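Hypothetical oxidoreductase YDHF (Escherichia coli, PDB 1OG6) binds NADPH and probably works as an oxidoreductase of the aldo/keto reductase family, although its natural substrate is not established. Local coordinates at residues His105-Lys108 against Ser109-Ser113; Gln188-Leu191 against Leu192-Thr195. One frame throughout, in Å; residues are numbered along the deposited sequence.

Contact 1 of 2, residues His105-Lys108 against Ser109-Ser113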
# COMPACT_ATOMS: atom_id res chain seq x y z
N HIS C 105 -22.61 2.48 20.24
CA HIS C 105 -22.61 1.04 20.31
C HIS C 105 -21.40 0.50 21.04
O HIS C 105 -21.51 -0.41 21.86
CB HIS C 105 -22.68 0.42 18.93
CG HIS C 105 -22.50 -1.06 18.95
ND1 HIS C 105 -21.28 -1.66 19.13
CD2 HIS C 105 -23.40 -2.07 18.88
CE1 HIS C 105 -21.43 -2.97 19.18
NE2 HIS C 105 -22.71 -3.24 19.03
N ILE C 106 -20.23 1.05 20.74
CA ILE C 106 -19.01 0.61 21.39
C ILE C 106 -19.16 0.79 22.90
O ILE C 106 -19.13 -0.19 23.65
CB ILE C 106 -17.78 1.42 20.89
CG1 ILE C 106 -17.56 1.16 19.40
CG2 ILE C 106 -16.53 1.02 21.66
CD1 ILE C 106 -16.59 2.10 18.76
N ILE C 107 -19.34 2.03 23.35
CA ILE C 107 -19.49 2.32 24.77
C ILE C 107 -20.55 1.42 25.39
O ILE C 107 -20.56 1.18 26.60
CB ILE C 107 -19.89 3.79 25.01
CG1 ILE C 107 -18.88 4.72 24.36
CG2 ILE C 107 -19.92 4.07 26.49
CD1 ILE C 107 -19.15 6.18 24.64
N LYS C 108 -21.46 0.92 24.57
CA LYS C 108 -22.51 0.05 25.06
C LYS C 108 -21.89 -1.32 25.28
O LYS C 108 -22.02 -1.90 26.37
CB LYS C 108 -23.64 -0.03 24.04
CG LYS C 108 -24.90 -0.69 24.56
CD LYS C 108 -25.72 -1.30 23.42
CE LYS C 108 -24.98 -2.48 22.78
NZ LYS C 108 -25.76 -3.18 21.70
N SER C 109 -21.19 -1.82 24.26
CA SER C 109 -20.52 -3.13 24.27
C SER C 109 -19.39 -3.26 25.28
O SER C 109 -19.18 -4.33 25.86
CB SER C 109 -19.97 -3.44 22.88
OG SER C 109 -21.01 -3.63 21.95
N ALA C 110 -18.65 -2.18 25.48
CA ALA C 110 -17.54 -2.16 26.43
C ALA C 110 -18.05 -2.33 27.84
O ALA C 110 -17.60 -3.20 28.57
CB ALA C 110 -16.77 -0.85 26.31
N GLU C 111 -19.01 -1.49 28.22
CA GLU C 111 -19.57 -1.54 29.57
C GLU C 111 -20.32 -2.83 29.85
O GLU C 111 -20.52 -3.20 31.01
CB GLU C 111 -20.48 -0.33 29.77
CG GLU C 111 -19.78 0.96 29.41
CD GLU C 111 -20.57 2.20 29.74
OE1 GLU C 111 -21.78 2.23 29.41
OE2 GLU C 111 -19.99 3.14 30.33
N GLN C 112 -20.72 -3.53 28.80
CA GLN C 112 -21.42 -4.80 28.95
C GLN C 112 -20.37 -5.84 29.29
O GLN C 112 -20.59 -6.72 30.14
CB GLN C 112 -22.12 -5.18 27.65
CG GLN C 112 -23.07 -6.36 27.78
CD GLN C 112 -24.26 -6.05 28.68
OE1 GLN C 112 -24.29 -6.45 29.84
NE2 GLN C 112 -25.22 -5.33 28.14
N SER C 113 -19.22 -5.74 28.63
CA SER C 113 -18.12 -6.66 28.86
C SER C 113 -17.68 -6.57 30.31
O SER C 113 -17.45 -7.60 30.94
CB SER C 113 -16.96 -6.34 27.93
OG SER C 113 -17.38 -6.38 26.58
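I107 and E111, one helical turn apart, lie alongside each other and point the same way, an example of how neighbouring turns of a helix share a face. The CG2 branch of I107 meets the carboxylate carbon CD of E111 at 3.8 Å. With CG of E111 anti to its own carbonyl carbon (chi1 -52°) and the chain extended beyond, the carboxylate runs past this methyl, and its OE2 forms a salt bridge with K151. Replacing E111 with alanine would probably leave K151 without its charged mate and uncover the flank of I107.

The inward side is packed much more closely. I106 and A110 follow each other on it: I106 reaches C84, L125 and I127 of the neighbouring strands, while A110, with only a methyl group, fits against L125 and against L146 of helix 136-147. Their backbones are joined by the bond from A110 N to I106 O, 2.7 Å, and S109 N is likewise bonded to H105 O at 2.8 Å. S109 is buried beside C84 and D53, and a turn further on S113 OG has both S109 O and OE2 of E61 within reach.

On the solvent side the hold is looser. The bond from Q112 N to K108 O is weak, at 3.2 Å; so is that from E111 N to I107 O, at 3.5 Å. The helix thus lays I106, S109 and A110 against the strands while K108 and Q112 face outward, as befits the helix of a beta-alpha-beta crossover, here 103-116 linking parallel strands 79-87 and 122-127 of the TIM barrel.

Contact 2 of 2, residues Gln188-Leu191 against Leu192-Thr195; sequences QPLL and LDGT
P189 and L192 make the main backbone contact of this turn, in which one carbonyl takes two N-H groups. L192 N donates to P189 O at 2.9 Å in a nearly straight bond, 173° at the hydrogen, though it arrives from above the carbonyl plane and not along a lone pair. D193 N adds a weak bond to the same oxygen, bent to 130°. The result is a single turn of helix-like shape without the regular bonds of a helix.

Side-chain polar bonds gather on D193. Its CG sits between the backbone N and the carbonyl carbon (chi1 69°), which swings the carboxylate along the chain toward T195. There D193 OD2 accepts from T195 N at 2.8 Å, closing an Asx turn, and from T195 OG1, also at 2.8 Å. Both donors come to the same face of the carboxylate, the hydroxyl on the syn side and the amide from farther above the plane.

A water molecule supplies a further link: it donates to L190 O at 2.7 Å and weakly accepts from N of G194, which holds the N-cap position of helix 195-201.

The van der Waals contacts centre on L190, which lies beside D193 and slants across T195. L190 CD2 comes 3.5 Å from T195 OG1 and also lies by D193 OD1, and the side chain rests on V181 of strand 179-182. L191 CB meets L192 CD2 at 4.3 Å, while the rest of L191 turns away to W249 and W285.

Two donors hold OD2 and restrain the carboxylate's rotation just before the helix begins, and a negative charge there would probably be favoured by the helix's amino-terminal end. The polar bonds thus shape the turn and the start of the helix, while L190 rests on the barrel strand.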
# COMPACT_ATOMS: atom_id res chain seq x y z
N GLN C 188 0.15 -16.73 5.45
CA GLN C 188 1.27 -15.79 5.50
C GLN C 188 1.16 -14.51 4.67
O GLN C 188 2.18 -13.94 4.29
CB GLN C 188 2.56 -16.49 5.08
CG GLN C 188 2.84 -17.78 5.80
CD GLN C 188 4.01 -18.53 5.20
OE1 GLN C 188 4.11 -19.74 5.33
NE2 GLN C 188 4.91 -17.81 4.54
N PRO C 189 -0.05 -14.02 4.39
CA PRO C 189 -0.05 -12.79 3.59
C PRO C 189 0.43 -11.57 4.37
O PRO C 189 1.17 -10.73 3.85
CB PRO C 189 -1.50 -12.67 3.15
CG PRO C 189 -2.25 -13.27 4.29
CD PRO C 189 -1.43 -14.50 4.61
N LEU C 190 0.03 -11.47 5.63
CA LEU C 190 0.42 -10.33 6.43
C LEU C 190 1.93 -10.14 6.50
O LEU C 190 2.41 -9.06 6.80
CB LEU C 190 -0.16 -10.47 7.83
CG LEU C 190 -1.67 -10.60 7.84
CD1 LEU C 190 -2.17 -10.75 9.25
CD2 LEU C 190 -2.30 -9.39 7.20
N LEU C 191 2.69 -11.20 6.22
CA LEU C 191 4.15 -11.09 6.29
C LEU C 191 4.73 -10.19 5.22
O LEU C 191 5.87 -9.76 5.33
CB LEU C 191 4.82 -12.46 6.18
CG LEU C 191 4.91 -13.32 7.45
CD1 LEU C 191 3.53 -13.73 7.91
CD2 LEU C 191 5.76 -14.54 7.16
N LEU C 192 3.96 -9.90 4.18
CA LEU C 192 4.52 -9.09 3.12
C LEU C 192 3.63 -8.01 2.52
O LEU C 192 4.04 -7.33 1.57
CB LEU C 192 5.05 -10.00 2.02
CG LEU C 192 4.11 -10.93 1.25
CD1 LEU C 192 4.97 -11.80 0.35
CD2 LEU C 192 3.29 -11.80 2.18
N ASP C 193 2.43 -7.84 3.07
CA ASP C 193 1.54 -6.81 2.55
C ASP C 193 1.80 -5.50 3.29
O ASP C 193 1.16 -4.49 3.01
CB ASP C 193 0.08 -7.24 2.67
CG ASP C 193 -0.41 -7.29 4.10
OD1 ASP C 193 -1.63 -7.52 4.31
OD2 ASP C 193 0.41 -7.11 5.02
N GLY C 194 2.74 -5.53 4.23
CA GLY C 194 3.08 -4.34 4.98
C GLY C 194 2.51 -4.26 6.38
O GLY C 194 2.88 -3.38 7.15
N THR C 195 1.60 -5.17 6.71
CA THR C 195 0.98 -5.17 8.03
C THR C 195 2.05 -5.37 9.09
O THR C 195 2.17 -4.57 10.01
CB THR C 195 -0.08 -6.29 8.17
OG1 THR C 195 -1.12 -6.13 7.20
CG2 THR C 195 -0.69 -6.26 9.55
O HOH W 1 4.39 -7.29 6.53

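Contact 1 comes first along the chain and closes before contact 2 opens; their centres are 31 Å apart, their nearest atoms about 20 Å, so neither touches the other. They illustrate two parts of the same repeating design. Residues 105-113 belong to helix 103-116, on the outside of the barrel, whereas 188-195 form the end of the loop that leads from strand 179-182 into helix 195-201. The shared element is the curled sheet: strands 79-87 and 122-127 border the first, and 122-127 continues through 152-158 to 179-182. The side chain of L190 lies about 10 Å from the bound NADP, that of S109 about 12 Å from Y55, the proton donor by similarity.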